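Local atomic coordinates of Exo-1,3/1,4-beta-glucanase (Pseudoalteromonas sp., PDB entry 3USZ), a protein that hydrolyses beta-1,3 and beta-1,4 linkages of glucans as an exo-acting enzyme of glycoside hydrolase family 3, probably with beta-glucosidase activity. Residues A[42-47]-A[317-322]; A[102-107]-A[362-367]; A[151-156]-A[379-384]; A[211-216]-A[255-260]. One frame throughout, in Å; residues are numbered along the deposited sequence.

Interactions 1 and 4 are buried strand pairings of the TIM barrel, whereas interactions 2 and 3 join the barrel to the linker that runs from helix 344-361 to helix 384-397, and include partly exposed residues. Both pairings rest on parallel backbone ladders; they meet inside the barrel, where the methyl carbons of Met321 and Met259 touch. No hydrogen bond crosses interactions 2 and 3, which depend on proline, valine, alanine and aromatic carbons. Strands 106-110, 157-162 and 211-217 are neighbours in the sheet, and the 151-156 loop leads into the middle one, linking interactions 2, 3 and 4: Trp107 bonds to Glu156, and Glu156 to Ile211.

Interaction 1: residues A[42-47]-A[317-322]; sequences MIQPEI and VDVIMV
Met42 O receives Ile320 N at 2.8 Å in a nearly straight bond (170° at the hydrogen), the first rung between these two short parallel strands. Gln44 supplies the next two: its N reaches Ile320 O at 3.0 Å, and its O accepts Val322 N at 3.2 Å, the latter bent to 136°. Met42 O has a second visitor, the CA-H of Val319, with CA at 3.3 Å.

This ladder closes an eight-stranded TIM barrel, pairing the first strand, 43-44, with the last, 320-321. On the far side of each the circle runs on: Pro45 and Ile47 share backbone bonds with Leu64 of strand 62-65, and Asp318 and Val319 with Val291 of strand 290-292.

The side chains divide between the two faces. Ile43 and Ile320 point out to Phe329 of helix 326-339, and on this outer layer the CG2 atoms of Ile43 and Val322 make an apolar contact at 4.0 Å. Gln44 and Met321 project together the other way, lying alongside each other. With CG anti to the backbone N (chi1 -179°), the Gln44 chain runs out extended and sets OE1 3.5 Å from Met321 CG, while NE2 bonds Ser62 OG. Ahead of the paired residues, Met42 folds round the Asp318 carbonyl, its CB at 3.4 Å and CE at 3.6 Å from Asp318 O. The Asp318 carboxylate turns elsewhere, to salt bridges with Arg346 and Lys282 and to Val291 N.

Interaction 2: residues A[102-107]-A[362-367]; sequences AIPTVW and GVFTKS
Pro104 presses its ring into the corner between Val363 and Phe364. Its CG meets Val363 CG1 at 3.5 Å, tighter than usual for two carbons, and its CD lies 3.5 Å from Phe364 CE1. The proline and the phenylalanine cross at about a right angle, with Pro104 CG standing over one face of the aromatic ring. Val363 CG1 covers the same face, 4.1 Å above the plane and likewise offset from the ring centre. At the ring's edge, close to its plane, Ala102 O approaches CE1 to 3.6 Å.

Val363 has an unstaggered first torsion (chi1 111°), which lays CG1 against the proline and turns CG2 to Val106 CG1 at 3.8 Å, the two valine side chains crossing at about a right angle. An alanine in place of Phe364 is likely to open a gap beside Pro104 CD and leave one flank of the proline without its neighbour.

The 362-367 segment gets its direction from a Schellman motif closing helix 344-361. Gly362, at positive phi, is its C-prime residue, with bonds from Val363 N to Lys358 O and from Gly362 N to Ile359 O. Lys358 also reaches over with NZ to Pro104 O. Pro104 lies on the approach to barrel strand 106-110, which the contact joins to the loop after this helix.

With no hydrogen bond between the segments, the contact rests on the fit of aliphatic and aromatic carbon.

Interaction 3: residues A[151-156]-A[379-384]; sequences AATGIE and QWLGAA
Thr153 OG1 is gripped twice, by Val150 O and by His115 NE2, while the methyl of the same side chain, CG2, faces Leu381 CD1 at 4.4 Å. The first torsion (chi1 65°) tucks OG1 between the backbone N and the carbonyl carbon, which turns it back to Val150 O and leaves the methyl to face the leucine. A type I turn from Ala151 to Gly154, closed by Gly154 N on Ala151 O at 2.9 Å, brings three small side chains to the contact.

Ala152 is the most involved of them. Its CB lies 4.1 Å from Trp380 CB and 4.4 Å from Leu381 CB, over the bend where the second segment leaves its 3-10 turn. Ala151 CB comes to the edge of the indole, near its plane, 4.3 Å from CZ3. The indole's other partners are His377, stacked on it, and Lys148, which makes a cation-pi contact. These carbon distances describe a light, entirely apolar touch.

From Trp380 to Ala383 the second segment makes a type II turn, its closing bond weak, with Gly382 at positive phi.

The contact sits where helix 136-151 ends and the chain turns toward strand 157-162. Glu156, just before that strand, has its OE1 2.8 Å from Trp107 N and a salt bridge to Arg372 of the linker. On the opposite segment Ala383 is the N-cap of helix 384-397, which leads to strand 399-403 in the mixed sheet that follows the barrel.

Interaction 4: residues A[211-216]-A[255-260]; sequences IATAKH and VQSVMA
Ala214 carries the two firmest bonds: its O accepts Met259 N at 3.0 Å (165° at the hydrogen), and its N gives to Ser257 O, also at 3.0 Å. Ala214 O takes a second bond from Tyr247 OH. Ser257 N to Ala212 O is weak.

Thr213 and Ser257 point to the same side of the sheet. Their hydroxyls, OG1 and OG, are only weakly bonded at 3.2 Å; Thr213 OG1 has a further partner in Trp157 NE1. The methyl, CG2, is anti to the backbone N (chi1 -64° for OG1) and leans on Met259 CB at 3.8 Å. A valine here would probably leave Trp157 NE1 without its acceptor and Ser257 OG without its hydroxyl mate.

Beyond, Met259 SD lies at the edge of the His216 ring, 3.6 Å from CD2, a Met-aromatic contact. The peptide bond between Lys215 and His216 is cis, and Lys215 CB sits over the ring's face. On the other side of the sheet Val255 CG2 fills the notch between the methyls of Ala212 and Ala214, against Ala250 of helix 245-252. Neighbouring parallel strands joined through helices 236-243 and 245-252 are the beta-alpha-beta crossover from which a TIM barrel is built.

Interaction 1: residues A[42-47]-A[317-322]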
loop_
_atom_site.group_PDB
_atom_site.type_symbol
_atom_site.label_atom_id
_atom_site.label_comp_id
_atom_site.label_asym_id
_atom_site.label_seq_id
_atom_site.Cartn_x
_atom_site.Cartn_y
_atom_site.Cartn_z
ATOM N N MET A 42 0.946 -15.121 20.505
ATOM C CA MET A 42 -0.205 -14.583 19.783
ATOM C C MET A 42 -0.384 -13.075 19.951
ATOM O O MET A 42 -1.263 -12.495 19.325
ATOM C CB MET A 42 -1.504 -15.278 20.239
ATOM C CG MET A 42 -1.514 -16.787 20.095
ATOM S SD MET A 42 -3.002 -17.583 20.779
ATOM C CE MET A 42 -4.331 -16.841 19.804
ATOM N N ILE A 43 0.416 -12.455 20.821
ATOM C CA ILE A 43 0.235 -11.043 21.164
ATOM C C ILE A 43 1.321 -10.172 20.533
ATOM O O ILE A 43 2.503 -10.511 20.596
ATOM C CB ILE A 43 0.283 -10.819 22.706
ATOM C CG1 ILE A 43 -0.738 -11.708 23.427
ATOM C CG2 ILE A 43 0.069 -9.356 23.048
ATOM C CD1 ILE A 43 -2.116 -11.660 22.837
ATOM N N GLN A 44 0.924 -9.053 19.934
ATOM C CA GLN A 44 1.878 -8.185 19.249
ATOM C C GLN A 44 1.832 -6.738 19.737
ATOM O O GLN A 44 0.923 -5.986 19.368
ATOM C CB GLN A 44 1.652 -8.218 17.738
ATOM C CG GLN A 44 2.630 -7.349 16.953
ATOM C CD GLN A 44 2.220 -7.182 15.504
ATOM O OE1 GLN A 44 1.601 -6.179 15.142
ATOM N NE2 GLN A 44 2.557 -8.169 14.664
ATOM N N PRO A 45 2.825 -6.348 20.561
ATOM C CA PRO A 45 3.023 -4.975 21.031
ATOM C C PRO A 45 3.641 -4.112 19.931
ATOM O O PRO A 45 4.148 -4.659 18.948
ATOM C CB PRO A 45 4.048 -5.128 22.167
ATOM C CG PRO A 45 4.261 -6.621 22.343
ATOM C CD PRO A 45 3.869 -7.257 21.070
ATOM N N GLU A 46 3.608 -2.791 20.105
ATOM C CA GLU A 46 4.215 -1.875 19.148
ATOM C C GLU A 46 5.355 -1.086 19.825
ATOM O O GLU A 46 5.271 -0.756 21.016
ATOM C CB GLU A 46 3.140 -0.944 18.574
ATOM C CG GLU A 46 3.501 -0.209 17.282
ATOM C CD GLU A 46 4.247 1.091 17.535
ATOM O OE1 GLU A 46 4.099 1.662 18.632
ATOM O OE2 GLU A 46 4.985 1.541 16.636
ATOM N N ILE A 47 6.410 -0.782 19.066
ATOM C CA ILE A 47 7.624 -0.184 19.642
ATOM C C ILE A 47 7.450 1.148 20.370
ATOM O O ILE A 47 8.259 1.483 21.222
ATOM C CB ILE A 47 8.769 -0.037 18.622
ATOM C CG1 ILE A 47 8.424 1.020 17.567
ATOM C CG2 ILE A 47 9.109 -1.384 18.008
ATOM C CD1 ILE A 47 9.586 1.380 16.657
ATOM N N VAL A 317 -8.754 -15.282 14.339
ATOM C CA VAL A 317 -7.549 -14.446 14.412
ATOM C C VAL A 317 -6.467 -15.167 15.225
ATOM O O VAL A 317 -6.735 -15.655 16.321
ATOM C CB VAL A 317 -7.829 -13.075 15.038
ATOM C CG1 VAL A 317 -6.521 -12.314 15.246
ATOM C CG2 VAL A 317 -8.792 -12.262 14.161
ATOM N N ASP A 318 -5.253 -15.233 14.681
ATOM C CA ASP A 318 -4.151 -15.968 15.300
ATOM C C ASP A 318 -3.130 -15.081 16.025
ATOM O O ASP A 318 -2.531 -15.499 17.032
ATOM C CB ASP A 318 -3.444 -16.795 14.237
ATOM C CG ASP A 318 -4.394 -17.729 13.523
ATOM O OD1 ASP A 318 -5.181 -18.394 14.229
ATOM O OD2 ASP A 318 -4.381 -17.775 12.268
ATOM N N VAL A 319 -2.919 -13.874 15.498
ATOM C CA VAL A 319 -2.041 -12.883 16.129
ATOM C C VAL A 319 -2.797 -11.569 16.286
ATOM O O VAL A 319 -3.364 -11.050 15.321
ATOM C CB VAL A 319 -0.740 -12.639 15.326
ATOM C CG1 VAL A 319 0.077 -11.484 15.942
ATOM C CG2 VAL A 319 0.086 -13.914 15.252
ATOM N N ILE A 320 -2.814 -11.043 17.508
ATOM C CA ILE A 320 -3.564 -9.829 17.814
ATOM C C ILE A 320 -2.666 -8.577 17.819
ATOM O O ILE A 320 -1.708 -8.492 18.586
ATOM C CB ILE A 320 -4.261 -9.951 19.179
ATOM C CG1 ILE A 320 -5.228 -11.143 19.180
ATOM C CG2 ILE A 320 -4.991 -8.659 19.518
ATOM C CD1 ILE A 320 -6.580 -10.830 18.525
ATOM N N MET A 321 -2.981 -7.614 16.962
ATOM C CA MET A 321 -2.243 -6.349 16.927
ATOM C C MET A 321 -2.802 -5.437 18.019
ATOM O O MET A 321 -3.794 -4.740 17.793
ATOM C CB MET A 321 -2.382 -5.689 15.541
ATOM C CG MET A 321 -1.438 -4.500 15.277
ATOM S SD MET A 321 -1.589 -3.769 13.619
ATOM C CE MET A 321 -0.987 -5.081 12.559
ATOM N N VAL A 322 -2.191 -5.479 19.206
ATOM C CA VAL A 322 -2.582 -4.627 20.333
ATOM C C VAL A 322 -1.391 -3.759 20.671
ATOM O O VAL A 322 -0.667 -4.076 21.612
ATOM C CB VAL A 322 -2.775 -5.392 21.667
ATOM C CG1 VAL A 322 -4.015 -4.909 22.414
ATOM C CG2 VAL A 322 -2.676 -6.904 21.511
#

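Interaction 2: residues A[102-107]-A[362-367]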
loop_
_atom_site.group_PDB
_atom_site.type_symbol
_atom_site.label_atom_id
_atom_site.label_comp_id
_atom_site.label_asym_id
_atom_site.label_seq_id
_atom_site.Cartn_x
_atom_site.Cartn_y
_atom_site.Cartn_z
ATOM N N ALA A 102 12.801 -20.269 24.896
ATOM C CA ALA A 102 13.636 -19.532 23.953
ATOM C C ALA A 102 13.083 -19.596 22.526
ATOM O O ALA A 102 13.660 -20.239 21.651
ATOM C CB ALA A 102 15.076 -20.063 23.996
ATOM N N ILE A 103 11.948 -18.942 22.303
ATOM C CA ILE A 103 11.404 -18.801 20.960
ATOM C C ILE A 103 11.723 -17.401 20.449
ATOM O O ILE A 103 11.308 -16.409 21.049
ATOM C CB ILE A 103 9.892 -19.022 20.936
ATOM C CG1 ILE A 103 9.555 -20.448 21.381
ATOM C CG2 ILE A 103 9.328 -18.768 19.538
ATOM C CD1 ILE A 103 8.065 -20.723 21.416
ATOM N N PRO A 104 12.482 -17.318 19.350
ATOM C CA PRO A 104 12.869 -16.024 18.773
ATOM C C PRO A 104 11.644 -15.251 18.286
ATOM O O PRO A 104 10.749 -15.832 17.654
ATOM C CB PRO A 104 13.738 -16.416 17.570
ATOM C CG PRO A 104 14.104 -17.855 17.787
ATOM C CD PRO A 104 12.948 -18.449 18.534
ATOM N N THR A 105 11.610 -13.956 18.584
ATOM C CA THR A 105 10.552 -13.064 18.123
ATOM C C THR A 105 10.852 -12.570 16.699
ATOM O O THR A 105 11.933 -12.827 16.169
ATOM C CB THR A 105 10.429 -11.855 19.078
ATOM O OG1 THR A 105 9.178 -11.183 18.866
ATOM C CG2 THR A 105 11.584 -10.874 18.862
ATOM N N VAL A 106 9.892 -11.882 16.079
ATOM C CA VAL A 106 10.114 -11.200 14.799
ATOM C C VAL A 106 9.515 -9.803 14.794
ATOM O O VAL A 106 8.549 -9.522 15.499
ATOM C CB VAL A 106 9.503 -11.937 13.580
ATOM C CG1 VAL A 106 10.303 -13.180 13.230
ATOM C CG2 VAL A 106 8.007 -12.230 13.798
ATOM N N TRP A 107 10.088 -8.948 13.953
ATOM C CA TRP A 107 9.672 -7.567 13.803
ATOM C C TRP A 107 8.854 -7.448 12.514
ATOM O O TRP A 107 9.247 -7.979 11.472
ATOM C CB TRP A 107 10.936 -6.690 13.708
ATOM C CG TRP A 107 10.762 -5.267 14.094
ATOM C CD1 TRP A 107 9.598 -4.637 14.433
ATOM C CD2 TRP A 107 11.797 -4.276 14.193
ATOM N NE1 TRP A 107 9.847 -3.313 14.741
ATOM C CE2 TRP A 107 11.189 -3.072 14.602
ATOM C CE3 TRP A 107 13.177 -4.291 13.967
ATOM C CZ2 TRP A 107 11.915 -1.895 14.791
ATOM C CZ3 TRP A 107 13.894 -3.123 14.162
ATOM C CH2 TRP A 107 13.262 -1.945 14.571
ATOM N N GLY A 362 13.219 -19.250 8.983
ATOM C CA GLY A 362 14.557 -19.565 9.462
ATOM C C GLY A 362 14.950 -18.952 10.799
ATOM O O GLY A 362 16.124 -18.726 11.066
ATOM N N VAL A 363 13.964 -18.716 11.652
ATOM C CA VAL A 363 14.168 -18.016 12.913
ATOM C C VAL A 363 15.125 -18.746 13.900
ATOM O O VAL A 363 15.869 -18.098 14.644
ATOM C CB VAL A 363 12.782 -17.649 13.519
ATOM C CG1 VAL A 363 12.463 -18.426 14.781
ATOM C CG2 VAL A 363 12.638 -16.149 13.700
ATOM N N PHE A 364 15.143 -20.080 13.883
ATOM C CA PHE A 364 16.098 -20.830 14.715
ATOM C C PHE A 364 17.440 -21.026 14.009
ATOM O O PHE A 364 18.475 -21.154 14.655
ATOM C CB PHE A 364 15.547 -22.204 15.111
ATOM C CG PHE A 364 14.457 -22.153 16.141
ATOM C CD1 PHE A 364 14.750 -21.892 17.467
ATOM C CD2 PHE A 364 13.141 -22.379 15.782
ATOM C CE1 PHE A 364 13.743 -21.859 18.422
ATOM C CE2 PHE A 364 12.132 -22.338 16.727
ATOM C CZ PHE A 364 12.433 -22.080 18.049
ATOM N N THR A 365 17.420 -21.048 12.682
ATOM C CA THR A 365 18.632 -21.314 11.916
ATOM C C THR A 365 19.507 -20.082 11.620
ATOM O O THR A 365 20.726 -20.208 11.493
ATOM C CB THR A 365 18.310 -22.054 10.605
ATOM O OG1 THR A 365 17.402 -21.269 9.828
ATOM C CG2 THR A 365 17.673 -23.399 10.911
ATOM N N LYS A 366 18.901 -18.901 11.507
ATOM C CA LYS A 366 19.673 -17.690 11.223
ATOM C C LYS A 366 20.282 -17.116 12.499
ATOM O O LYS A 366 19.828 -17.405 13.606
ATOM C CB LYS A 366 18.807 -16.626 10.524
ATOM C CG LYS A 366 18.292 -17.022 9.142
ATOM C CD LYS A 366 17.841 -15.788 8.363
ATOM C CE LYS A 366 17.339 -16.133 6.969
ATOM N NZ LYS A 366 17.194 -14.908 6.120
ATOM N N SER A 367 21.314 -16.298 12.344
ATOM C CA SER A 367 21.949 -15.649 13.483
ATOM C C SER A 367 21.097 -14.486 13.970
ATOM O O SER A 367 20.034 -14.205 13.417
ATOM C CB SER A 367 23.321 -15.120 13.081
ATOM O OG SER A 367 23.189 -14.179 12.031
#

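Interaction 3: residues A[151-156]-A[379-384]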
loop_
_atom_site.group_PDB
_atom_site.type_symbol
_atom_site.label_atom_id
_atom_site.label_comp_id
_atom_site.label_asym_id
_atom_site.label_seq_id
_atom_site.Cartn_x
_atom_site.Cartn_y
_atom_site.Cartn_z
ATOM N N ALA A 151 14.544 -5.750 4.686
ATOM C CA ALA A 151 15.660 -6.495 5.289
ATOM C C ALA A 151 16.763 -5.581 5.830
ATOM O O ALA A 151 17.359 -5.861 6.879
ATOM C CB ALA A 151 16.234 -7.481 4.279
ATOM N N ALA A 152 17.006 -4.475 5.128
ATOM C CA ALA A 152 18.058 -3.532 5.495
ATOM C C ALA A 152 17.814 -2.848 6.845
ATOM O O ALA A 152 18.729 -2.244 7.414
ATOM C CB ALA A 152 18.238 -2.483 4.389
ATOM N N THR A 153 16.586 -2.926 7.352
ATOM C CA THR A 153 16.279 -2.339 8.657
ATOM C C THR A 153 16.119 -3.416 9.738
ATOM O O THR A 153 15.750 -3.111 10.873
ATOM C CB THR A 153 15.023 -1.446 8.621
ATOM O OG1 THR A 153 13.881 -2.252 8.316
ATOM C CG2 THR A 153 15.167 -0.334 7.552
ATOM N N GLY A 154 16.408 -4.667 9.384
ATOM C CA GLY A 154 16.400 -5.755 10.353
ATOM C C GLY A 154 15.009 -6.301 10.622
ATOM O O GLY A 154 14.753 -6.873 11.679
ATOM N N ILE A 155 14.109 -6.122 9.658
ATOM C CA ILE A 155 12.705 -6.516 9.808
ATOM C C ILE A 155 12.407 -7.735 8.936
ATOM O O ILE A 155 12.820 -7.779 7.783
ATOM C CB ILE A 155 11.774 -5.319 9.462
ATOM C CG1 ILE A 155 11.923 -4.232 10.527
ATOM C CG2 ILE A 155 10.302 -5.761 9.325
ATOM C CD1 ILE A 155 11.244 -2.891 10.163
ATOM N N GLU A 156 11.719 -8.737 9.490
ATOM C CA GLU A 156 11.537 -10.019 8.804
ATOM C C GLU A 156 10.195 -10.152 8.108
ATOM O O GLU A 156 10.006 -11.033 7.275
ATOM C CB GLU A 156 11.650 -11.195 9.792
ATOM C CG GLU A 156 12.981 -11.313 10.503
ATOM C CD GLU A 156 12.974 -10.656 11.863
ATOM O OE1 GLU A 156 12.028 -9.881 12.138
ATOM O OE2 GLU A 156 13.913 -10.920 12.655
ATOM N N GLN A 379 23.074 -0.075 1.701
ATOM C CA GLN A 379 22.790 0.626 0.451
ATOM C C GLN A 379 21.441 0.218 -0.138
ATOM O O GLN A 379 20.889 0.927 -0.976
ATOM C CB GLN A 379 23.913 0.411 -0.579
ATOM C CG GLN A 379 23.923 -0.962 -1.266
ATOM C CD GLN A 379 24.712 -2.022 -0.499
ATOM O OE1 GLN A 379 25.164 -1.789 0.624
ATOM N NE2 GLN A 379 24.882 -3.194 -1.111
ATOM N N TRP A 380 20.913 -0.925 0.306
ATOM C CA TRP A 380 19.609 -1.404 -0.161
ATOM C C TRP A 380 18.487 -0.421 0.147
ATOM O O TRP A 380 17.541 -0.304 -0.627
ATOM C CB TRP A 380 19.256 -2.767 0.454
ATOM C CG TRP A 380 19.958 -3.919 -0.183
ATOM C CD1 TRP A 380 20.765 -3.886 -1.289
ATOM C CD2 TRP A 380 19.924 -5.283 0.249
ATOM N NE1 TRP A 380 21.229 -5.148 -1.574
ATOM C CE2 TRP A 380 20.734 -6.023 -0.643
ATOM C CE3 TRP A 380 19.293 -5.951 1.303
ATOM C CZ2 TRP A 380 20.924 -7.397 -0.512
ATOM C CZ3 TRP A 380 19.482 -7.323 1.431
ATOM C CH2 TRP A 380 20.286 -8.028 0.529
ATOM N N LEU A 381 18.581 0.264 1.284
ATOM C CA LEU A 381 17.596 1.276 1.627
ATOM C C LEU A 381 17.760 2.507 0.723
ATOM O O LEU A 381 18.692 3.289 0.883
ATOM C CB LEU A 381 17.702 1.672 3.101
ATOM C CG LEU A 381 16.570 2.587 3.588
ATOM C CD1 LEU A 381 15.238 1.810 3.672
ATOM C CD2 LEU A 381 16.927 3.201 4.932
ATOM N N GLY A 382 16.847 2.666 -0.229
ATOM C CA GLY A 382 16.894 3.783 -1.154
ATOM C C GLY A 382 17.929 3.589 -2.250
ATOM O O GLY A 382 18.394 4.556 -2.831
ATOM N N ALA A 383 18.285 2.340 -2.527
ATOM C CA ALA A 383 19.253 2.008 -3.576
ATOM C C ALA A 383 18.935 2.632 -4.934
ATOM O O ALA A 383 17.773 2.714 -5.347
ATOM C CB ALA A 383 19.350 0.491 -3.727
ATOM N N ALA A 384 19.983 3.033 -5.643
ATOM C CA ALA A 384 19.847 3.615 -6.973
ATOM C C ALA A 384 19.109 2.674 -7.930
ATOM O O ALA A 384 18.261 3.105 -8.716
ATOM C CB ALA A 384 21.226 3.979 -7.537
#

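Interaction 4: residues A[211-216]-A[255-260]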
loop_
_atom_site.group_PDB
_atom_site.type_symbol
_atom_site.label_atom_id
_atom_site.label_comp_id
_atom_site.label_asym_id
_atom_site.label_seq_id
_atom_site.Cartn_x
_atom_site.Cartn_y
_atom_site.Cartn_z
ATOM N N ILE A 211 8.669 -12.551 5.170
ATOM C CA ILE A 211 7.319 -13.070 5.384
ATOM C C ILE A 211 6.344 -11.988 4.908
ATOM O O ILE A 211 6.507 -10.828 5.256
ATOM C CB ILE A 211 7.081 -13.380 6.889
ATOM C CG1 ILE A 211 7.998 -14.517 7.365
ATOM C CG2 ILE A 211 5.642 -13.758 7.151
ATOM C CD1 ILE A 211 8.103 -14.637 8.889
ATOM N N ALA A 212 5.345 -12.351 4.102
ATOM C CA ALA A 212 4.375 -11.367 3.608
ATOM C C ALA A 212 2.979 -11.507 4.228
ATOM O O ALA A 212 2.597 -12.579 4.695
ATOM C CB ALA A 212 4.278 -11.421 2.083
ATOM N N THR A 213 2.222 -10.414 4.192
ATOM C CA THR A 213 0.837 -10.382 4.648
ATOM C C THR A 213 -0.071 -9.753 3.589
ATOM O O THR A 213 0.105 -8.588 3.229
ATOM C CB THR A 213 0.683 -9.536 5.925
ATOM O OG1 THR A 213 1.402 -10.144 6.994
ATOM C CG2 THR A 213 -0.799 -9.423 6.325
ATOM N N ALA A 214 -1.047 -10.506 3.095
ATOM C CA ALA A 214 -2.015 -9.942 2.159
ATOM C C ALA A 214 -3.159 -9.307 2.943
ATOM O O ALA A 214 -3.719 -9.939 3.843
ATOM C CB ALA A 214 -2.547 -11.012 1.205
ATOM N N LYS A 215 -3.492 -8.060 2.610
ATOM C CA LYS A 215 -4.552 -7.334 3.312
ATOM C C LYS A 215 -5.579 -6.700 2.350
ATOM O O LYS A 215 -5.275 -6.491 1.177
ATOM C CB LYS A 215 -3.927 -6.291 4.240
ATOM C CG LYS A 215 -2.943 -5.359 3.593
ATOM C CD LYS A 215 -1.942 -4.858 4.619
ATOM C CE LYS A 215 -1.456 -3.457 4.296
ATOM N NZ LYS A 215 -0.760 -3.344 2.985
ATOM N N HIS A 216 -6.811 -6.446 2.800
ATOM C CA HIS A 216 -7.358 -6.893 4.079
ATOM C C HIS A 216 -8.514 -7.834 3.777
ATOM O O HIS A 216 -9.234 -7.643 2.804
ATOM C CB HIS A 216 -7.879 -5.701 4.878
ATOM C CG HIS A 216 -6.831 -4.674 5.166
ATOM N ND1 HIS A 216 -6.520 -3.661 4.284
ATOM C CD2 HIS A 216 -6.005 -4.519 6.228
ATOM C CE1 HIS A 216 -5.563 -2.912 4.801
ATOM N NE2 HIS A 216 -5.231 -3.412 5.978
ATOM N N VAL A 255 1.160 -17.112 0.438
ATOM C CA VAL A 255 1.296 -15.970 1.339
ATOM C C VAL A 255 1.171 -16.476 2.778
ATOM O O VAL A 255 0.311 -17.304 3.090
ATOM C CB VAL A 255 0.249 -14.846 1.029
ATOM C CG1 VAL A 255 -1.182 -15.282 1.434
ATOM C CG2 VAL A 255 0.639 -13.539 1.708
ATOM N N GLN A 256 2.060 -16.013 3.644
ATOM C CA GLN A 256 2.176 -16.599 4.972
ATOM C C GLN A 256 1.184 -16.033 5.977
ATOM O O GLN A 256 0.838 -16.685 6.962
ATOM C CB GLN A 256 3.609 -16.447 5.490
ATOM C CG GLN A 256 4.582 -17.405 4.823
ATOM C CD GLN A 256 4.210 -18.852 5.081
ATOM O OE1 GLN A 256 4.373 -19.346 6.194
ATOM N NE2 GLN A 256 3.679 -19.532 4.060
ATOM N N SER A 257 0.736 -14.813 5.734
ATOM C CA SER A 257 -0.188 -14.162 6.641
ATOM C C SER A 257 -1.313 -13.437 5.889
ATOM O O SER A 257 -1.136 -12.984 4.761
ATOM C CB SER A 257 0.574 -13.176 7.531
ATOM O OG SER A 257 -0.312 -12.431 8.350
ATOM N N VAL A 258 -2.466 -13.332 6.539
ATOM C CA VAL A 258 -3.594 -12.573 6.034
ATOM C C VAL A 258 -4.055 -11.613 7.139
ATOM O O VAL A 258 -4.181 -12.016 8.298
ATOM C CB VAL A 258 -4.751 -13.520 5.614
ATOM C CG1 VAL A 258 -6.043 -12.745 5.355
ATOM C CG2 VAL A 258 -4.349 -14.338 4.379
ATOM N N MET A 259 -4.288 -10.347 6.797
ATOM C CA MET A 259 -4.773 -9.390 7.796
ATOM C C MET A 259 -6.283 -9.212 7.672
ATOM O O MET A 259 -6.800 -9.025 6.573
ATOM C CB MET A 259 -4.051 -8.033 7.693
ATOM C CG MET A 259 -4.381 -7.051 8.838
ATOM S SD MET A 259 -3.558 -5.423 8.726
ATOM C CE MET A 259 -1.870 -5.892 9.091
ATOM N N ALA A 260 -6.987 -9.285 8.799
ATOM C CA ALA A 260 -8.445 -9.147 8.798
ATOM C C ALA A 260 -8.831 -7.687 8.573
ATOM O O ALA A 260 -8.006 -6.795 8.790
ATOM C CB ALA A 260 -9.030 -9.669 10.107
#